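Local coordinates for protein Cd1 (Flavonifractor plautii, PDB 7D39) that binds flavin mononucleotide and probably acts as an ene-reductase that initiates the breakdown of flavones and flavonols in gut bacteria, at residues T87-K92 with T151-D156; S140-G145 with E172-A177. One frame throughout, in Å; residues are numbered along the deposited sequence.

Interaction 1. Residues T87-K92 with T151-D156. With FMN (flavin mononucleotide), chain B.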
# COMPACT_ATOMS: atom_id res chain seq x y z
N THR A 87 -9.42 -4.10 -6.10
CA THR A 87 -10.23 -3.62 -4.99
C THR A 87 -11.40 -2.80 -5.50
O THR A 87 -11.25 -2.01 -6.44
CB THR A 87 -9.41 -2.75 -4.02
OG1 THR A 87 -10.25 -2.32 -2.94
CG2 THR A 87 -8.87 -1.53 -4.74
N PRO A 88 -12.58 -3.00 -4.93
CA PRO A 88 -13.67 -2.03 -5.14
C PRO A 88 -13.25 -0.65 -4.68
O PRO A 88 -12.34 -0.49 -3.87
CB PRO A 88 -14.81 -2.57 -4.26
CG PRO A 88 -14.40 -3.93 -3.84
CD PRO A 88 -12.93 -4.05 -3.97
N ILE A 89 -13.93 0.36 -5.20
CA ILE A 89 -13.80 1.73 -4.74
C ILE A 89 -14.97 2.03 -3.81
O ILE A 89 -16.13 1.84 -4.19
CB ILE A 89 -13.76 2.71 -5.92
CG1 ILE A 89 -12.60 2.37 -6.84
CG2 ILE A 89 -13.68 4.15 -5.40
CD1 ILE A 89 -12.49 3.24 -8.07
N PHE A 90 -14.67 2.46 -2.58
CA PHE A 90 -15.66 2.91 -1.60
C PHE A 90 -15.33 4.36 -1.25
O PHE A 90 -14.20 4.65 -0.86
CB PHE A 90 -15.63 2.06 -0.31
CG PHE A 90 -16.19 0.66 -0.43
CD1 PHE A 90 -16.74 0.16 -1.61
CD2 PHE A 90 -16.17 -0.18 0.69
CE1 PHE A 90 -17.25 -1.14 -1.66
CE2 PHE A 90 -16.66 -1.48 0.64
CZ PHE A 90 -17.21 -1.96 -0.55
N GLU A 91 -16.30 5.27 -1.41
CA GLU A 91 -16.10 6.70 -1.12
C GLU A 91 -14.79 7.24 -1.71
O GLU A 91 -13.99 7.89 -1.03
CB GLU A 91 -16.16 6.96 0.39
CG GLU A 91 -17.48 6.50 1.00
CD GLU A 91 -17.38 5.11 1.58
OE1 GLU A 91 -16.35 4.82 2.22
OE2 GLU A 91 -18.31 4.30 1.40
N LYS A 92 -14.56 6.94 -2.99
CA LYS A 92 -13.43 7.49 -3.74
C LYS A 92 -12.11 7.04 -3.13
O LYS A 92 -11.20 7.85 -2.92
CB LYS A 92 -13.24 8.96 -3.40
CG LYS A 92 -14.32 9.85 -3.96
CD LYS A 92 -14.23 11.23 -3.35
CE LYS A 92 -15.43 12.05 -3.77
NZ LYS A 92 -15.51 13.34 -3.04
N THR A 151 -11.12 9.45 -6.92
CA THR A 151 -9.94 10.31 -6.90
C THR A 151 -8.93 9.97 -5.81
O THR A 151 -7.89 10.63 -5.73
CB THR A 151 -10.36 11.77 -6.73
OG1 THR A 151 -11.26 11.88 -5.62
CG2 THR A 151 -11.04 12.26 -7.97
N ARG A 152 -9.18 8.97 -4.97
CA ARG A 152 -8.26 8.65 -3.89
C ARG A 152 -7.78 7.21 -3.89
O ARG A 152 -6.90 6.87 -3.08
CB ARG A 152 -8.92 8.96 -2.54
CG ARG A 152 -9.49 10.37 -2.46
CD ARG A 152 -10.02 10.67 -1.07
NE ARG A 152 -8.94 10.97 -0.14
CZ ARG A 152 -9.00 10.81 1.18
NH1 ARG A 152 -10.09 10.33 1.74
NH2 ARG A 152 -7.94 11.13 1.93
N THR A 153 -8.30 6.36 -4.78
CA THR A 153 -8.06 4.93 -4.62
C THR A 153 -6.65 4.55 -5.04
O THR A 153 -6.03 3.69 -4.42
CB THR A 153 -9.12 4.13 -5.40
OG1 THR A 153 -8.97 2.73 -5.11
CG2 THR A 153 -9.02 4.37 -6.92
N GLN A 154 -6.11 5.21 -6.06
CA GLN A 154 -4.75 4.90 -6.51
C GLN A 154 -3.71 5.28 -5.48
O GLN A 154 -2.67 4.61 -5.36
CB GLN A 154 -4.47 5.62 -7.83
CG GLN A 154 -5.19 5.06 -9.01
CD GLN A 154 -5.07 5.95 -10.23
OE1 GLN A 154 -5.49 7.11 -10.21
NE2 GLN A 154 -4.48 5.40 -11.29
N CYS A 155 -3.94 6.35 -4.74
CA CYS A 155 -3.06 6.70 -3.64
C CYS A 155 -3.20 5.70 -2.50
O CYS A 155 -2.19 5.26 -1.92
CB CYS A 155 -3.33 8.13 -3.20
SG CYS A 155 -2.22 8.78 -1.92
N ASP A 156 -4.44 5.28 -2.18
CA ASP A 156 -4.61 4.21 -1.19
C ASP A 156 -3.82 2.98 -1.61
O ASP A 156 -3.14 2.35 -0.80
CB ASP A 156 -6.08 3.83 -1.00
CG ASP A 156 -6.92 4.94 -0.42
OD1 ASP A 156 -6.36 5.92 0.10
OD2 ASP A 156 -8.16 4.82 -0.47
N1 FMN B . -18.06 3.41 -6.70
C2 FMN B . -17.41 4.48 -7.13
O2 FMN B . -17.20 4.42 -8.34
N3 FMN B . -17.06 5.50 -6.30
C4 FMN B . -17.36 5.40 -4.98
O4 FMN B . -17.12 6.23 -4.13
C4A FMN B . -18.09 4.22 -4.50
N5 FMN B . -18.43 4.06 -3.24
C5A FMN B . -19.05 2.98 -2.77
C6 FMN B . -19.38 2.83 -1.44
C7 FMN B . -20.04 1.69 -0.97
C7M FMN B . -20.41 1.55 0.48
C8 FMN B . -20.41 0.63 -1.94
C8M FMN B . -21.14 -0.59 -1.46
C9 FMN B . -20.08 0.80 -3.27
C9A FMN B . -19.41 1.92 -3.72
N10 FMN B . -19.10 2.08 -5.07
C10 FMN B . -18.42 3.21 -5.46
C1' FMN B . -19.43 1.01 -6.00
C2' FMN B . -18.40 -0.13 -5.91
O2' FMN B . -17.11 0.27 -6.31
C3' FMN B . -18.90 -1.37 -6.71
O3' FMN B . -20.08 -1.89 -6.17
C4' FMN B . -17.81 -2.47 -6.84
O4' FMN B . -16.79 -2.11 -7.75
C5' FMN B . -18.44 -3.80 -7.20
O5' FMN B . -17.50 -4.81 -7.35
P FMN B . -17.64 -6.31 -7.18
O1P FMN B . -16.38 -6.89 -7.29
O2P FMN B . -18.16 -6.52 -5.90
O3P FMN B . -18.45 -6.65 -8.31
O HOH W 1 -11.84 7.80 0.96

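Interaction 2. Residues S140-G145 with E172-A177. With FMN (flavin mononucleotide), chain B.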
# COMPACT_ATOMS: atom_id res chain seq x y z
N SER A 140 0.80 -5.06 -8.62
CA SER A 140 -0.04 -4.18 -9.42
C SER A 140 -1.43 -4.13 -8.81
O SER A 140 -1.88 -5.09 -8.17
CB SER A 140 -0.11 -4.65 -10.87
OG SER A 140 1.12 -4.35 -11.54
N PHE A 141 -2.10 -3.01 -9.02
CA PHE A 141 -3.40 -2.75 -8.44
C PHE A 141 -4.40 -2.39 -9.52
O PHE A 141 -4.06 -1.75 -10.52
CB PHE A 141 -3.34 -1.61 -7.42
CG PHE A 141 -2.41 -1.89 -6.27
CD1 PHE A 141 -2.81 -2.71 -5.23
CD2 PHE A 141 -1.16 -1.31 -6.22
CE1 PHE A 141 -1.97 -2.95 -4.16
CE2 PHE A 141 -0.32 -1.53 -5.13
CZ PHE A 141 -0.72 -2.36 -4.12
N MSE A 142 -5.64 -2.77 -9.30
CA MSE A 142 -6.74 -2.31 -10.12
C MSE A 142 -7.82 -1.86 -9.15
O MSE A 142 -8.14 -2.59 -8.23
CB MSE A 142 -7.25 -3.41 -11.04
CG MSE A 142 -6.18 -3.99 -11.95
SE MSE A 142 -6.93 -5.33 -13.20
CE MSE A 142 -7.07 -6.83 -11.96
N SER A 143 -8.34 -0.65 -9.33
CA SER A 143 -9.45 -0.15 -8.53
C SER A 143 -10.65 -0.04 -9.44
O SER A 143 -10.58 0.58 -10.51
CB SER A 143 -9.12 1.22 -7.92
OG SER A 143 -7.97 1.16 -7.11
N VAL A 144 -11.76 -0.67 -9.04
CA VAL A 144 -12.96 -0.78 -9.86
C VAL A 144 -14.11 -0.14 -9.13
O VAL A 144 -14.48 -0.57 -8.03
CB VAL A 144 -13.28 -2.25 -10.19
CG1 VAL A 144 -14.45 -2.31 -11.17
CG2 VAL A 144 -12.05 -2.97 -10.76
N GLY A 145 -14.72 0.89 -9.74
CA GLY A 145 -15.78 1.64 -9.11
C GLY A 145 -17.06 1.61 -9.94
O GLY A 145 -17.05 1.26 -11.12
N GLU A 172 -4.12 0.93 -11.76
CA GLU A 172 -5.12 1.33 -12.74
C GLU A 172 -6.48 1.54 -12.06
O GLU A 172 -6.85 0.80 -11.15
CB GLU A 172 -5.24 0.27 -13.85
CG GLU A 172 -6.12 0.65 -15.03
CD GLU A 172 -5.49 1.71 -15.89
OE1 GLU A 172 -5.46 2.90 -15.47
OE2 GLU A 172 -5.00 1.36 -16.98
N VAL A 173 -7.21 2.56 -12.53
CA VAL A 173 -8.53 2.89 -12.01
C VAL A 173 -9.56 2.64 -13.11
O VAL A 173 -9.36 3.07 -14.25
CB VAL A 173 -8.62 4.36 -11.55
CG1 VAL A 173 -10.07 4.72 -11.25
CG2 VAL A 173 -7.80 4.54 -10.32
N PHE A 174 -10.68 2.00 -12.75
CA PHE A 174 -11.76 1.72 -13.70
C PHE A 174 -13.06 2.37 -13.22
O PHE A 174 -13.82 1.76 -12.45
CB PHE A 174 -11.96 0.22 -13.89
CG PHE A 174 -10.77 -0.49 -14.47
CD1 PHE A 174 -10.61 -0.58 -15.85
CD2 PHE A 174 -9.80 -1.05 -13.65
CE1 PHE A 174 -9.51 -1.23 -16.39
CE2 PHE A 174 -8.71 -1.70 -14.18
CZ PHE A 174 -8.56 -1.79 -15.55
N PRO A 175 -13.36 3.59 -13.66
CA PRO A 175 -14.63 4.21 -13.29
C PRO A 175 -15.77 3.67 -14.15
O PRO A 175 -15.56 3.02 -15.18
CB PRO A 175 -14.39 5.69 -13.56
CG PRO A 175 -13.44 5.68 -14.73
CD PRO A 175 -12.54 4.46 -14.51
N TRP A 176 -16.99 3.91 -13.67
CA TRP A 176 -18.22 3.49 -14.36
C TRP A 176 -18.17 2.02 -14.75
O TRP A 176 -18.48 1.65 -15.88
CB TRP A 176 -18.48 4.35 -15.61
CG TRP A 176 -18.54 5.81 -15.33
CD1 TRP A 176 -17.62 6.76 -15.68
CD2 TRP A 176 -19.58 6.51 -14.62
NE1 TRP A 176 -18.02 8.01 -15.23
CE2 TRP A 176 -19.22 7.88 -14.58
CE3 TRP A 176 -20.78 6.10 -14.02
CZ2 TRP A 176 -20.01 8.84 -13.97
CZ3 TRP A 176 -21.56 7.07 -13.40
CH2 TRP A 176 -21.17 8.42 -13.38
N ALA A 177 -17.78 1.18 -13.79
CA ALA A 177 -17.36 -0.19 -14.09
C ALA A 177 -18.30 -1.26 -13.54
O ALA A 177 -17.89 -2.41 -13.38
CB ALA A 177 -15.94 -0.41 -13.55
N1 FMN B . -18.06 3.41 -6.70
C2 FMN B . -17.41 4.48 -7.13
O2 FMN B . -17.20 4.42 -8.34
N3 FMN B . -17.06 5.50 -6.30
C4 FMN B . -17.36 5.40 -4.98
O4 FMN B . -17.12 6.23 -4.13
C4A FMN B . -18.09 4.22 -4.50
N5 FMN B . -18.43 4.06 -3.24
C5A FMN B . -19.05 2.98 -2.77
C6 FMN B . -19.38 2.83 -1.44
C7 FMN B . -20.04 1.69 -0.97
C7M FMN B . -20.41 1.55 0.48
C8 FMN B . -20.41 0.63 -1.94
C8M FMN B . -21.14 -0.59 -1.46
C9 FMN B . -20.08 0.80 -3.27
C9A FMN B . -19.41 1.92 -3.72
N10 FMN B . -19.10 2.08 -5.07
C10 FMN B . -18.42 3.21 -5.46
C1' FMN B . -19.43 1.01 -6.00
C2' FMN B . -18.40 -0.13 -5.91
O2' FMN B . -17.11 0.27 -6.31
C3' FMN B . -18.90 -1.37 -6.71
O3' FMN B . -20.08 -1.89 -6.17
C4' FMN B . -17.81 -2.47 -6.84
O4' FMN B . -16.79 -2.11 -7.75
C5' FMN B . -18.44 -3.80 -7.20
O5' FMN B . -17.50 -4.81 -7.35
P FMN B . -17.64 -6.31 -7.18
O1P FMN B . -16.38 -6.89 -7.29
O2P FMN B . -18.16 -6.52 -5.90
O3P FMN B . -18.45 -6.65 -8.31
O HOH W 2 -5.68 0.80 -8.56

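Interaction 1. Residues T87-K92 with T151-D156
I89 crosses T153 at about a right angle, its CD1 resting on the methyl CG2 of T153 at 3.8 Å. The isoleucine faces two ways. Its CG1 branch, beside the backbone N (chi1 -59°), runs to the helix that starts at T153, while CG2, anti to that N, lies 3.7 Å from FMN N3. T153 turns OG1 away from its own N, to a hydrogen bond with S143 OG, and this places CG2 between N and the carbonyl carbon, against I89. Farther out, K92 lies alongside T151 and points the same way, with CD 3.8 Å from OG1; beyond CG its chain is extended, and its charged end makes a cation-pi contact with W149. A water takes a weak hydrogen bond from R152 NH1 and donates to E91 O.

The other side of residues 87-92 holds the flavin, mainly through the backbone. E91 and K92 both adopt left-handed backbone angles, and their N-H groups bind the isoalloxazine edge: E91 N to FMN N5 at 3.1 Å, K92 N to FMN O4 at 2.9 Å. The ribityl hydroxyl O2' donates to I89 O at 2.8 Å and accepts a weak bond from I89 N. F90 sets one face of its ring under the dimethylbenzene end, with FMN C7 over that face and CE1 3.6 Å from FMN C8. An alanine here would remove the ring and is likely to open a gap beneath C7 and C8, leaving that end of the flavin with less support. A loop following a parallel strand and offering main-chain N-H groups to N5 and O4 belongs to the FMN site of the flavodoxin-like fold, as in FMN reductases.

Interaction 2. Residues S140-G145 with E172-A177
Five backbone hydrogen bonds join residues 140-145 to 172-177, the two strands of a beta-alpha-beta unit in the parallel sheet of a flavodoxin-like fold. E172 N donates to F141 O, approaching from above the carbonyl plane, and S143 N returns to E172 O. F174 N meets S143 O at 2.7 Å, nearly in line with the C=O bond; G145 N then donates to F174 O with an almost straight N-H (177°). The ladder outlasts the strand, for A177 N reaches back past the turn at P175 and W176 to G145 O at 2.8 Å. E172 O is gripped twice, by S143 N and by a water that also accepts from S143 OG, a hydroxyl already paired with T153. The carboxylate of E172 leaves the strand pair for a salt bridge with R189.

At the C-terminal end of strand 138-144 the ladder meets the cofactor: V144 O accepts from FMN O4' at 2.8 Å, and G145, without a side chain, brings CA to 3.2 Å from FMN O2.

M142, V144 and F174 share one face of the sheet, where M18 of helix 14-28 touches both M142 and F174. The ring of F174 presents its edge to M142, CE2 lying 3.9 Å from CB. M142, a selenomethionine, has SE anti to CA across the CB-CG bond (chi2 -176°), and its selenium makes an oblique Met-aromatic contact, 5.3 Å from the F174 ring centroid. V144 has CG2 near F174 CD2, while CG1, anti to its backbone N (chi1 -174°), presses unusually close to A177 CB, at 3.4 Å.

Overall arrangement
From the N terminus the chain first reaches residues 87-92, at the end of strand 82-88. It then passes through three helices into strand 138-144, which carries 140-145, before 151-156 starts helix 153-162 and closes the first loop, with 58 residues between its segments. Strand 167-174 brings in 172-177 and closes the second, with 26 between. The segments alternate, so interactions 1 and 2 cross rather than nest. Strand 138-144 lies between strands 82-88 and 167-174, and T87 N bonds to M142 O. T153 packs on V173 as well, so helix 153-162 ties both contacts together at the sheet end holding FMN.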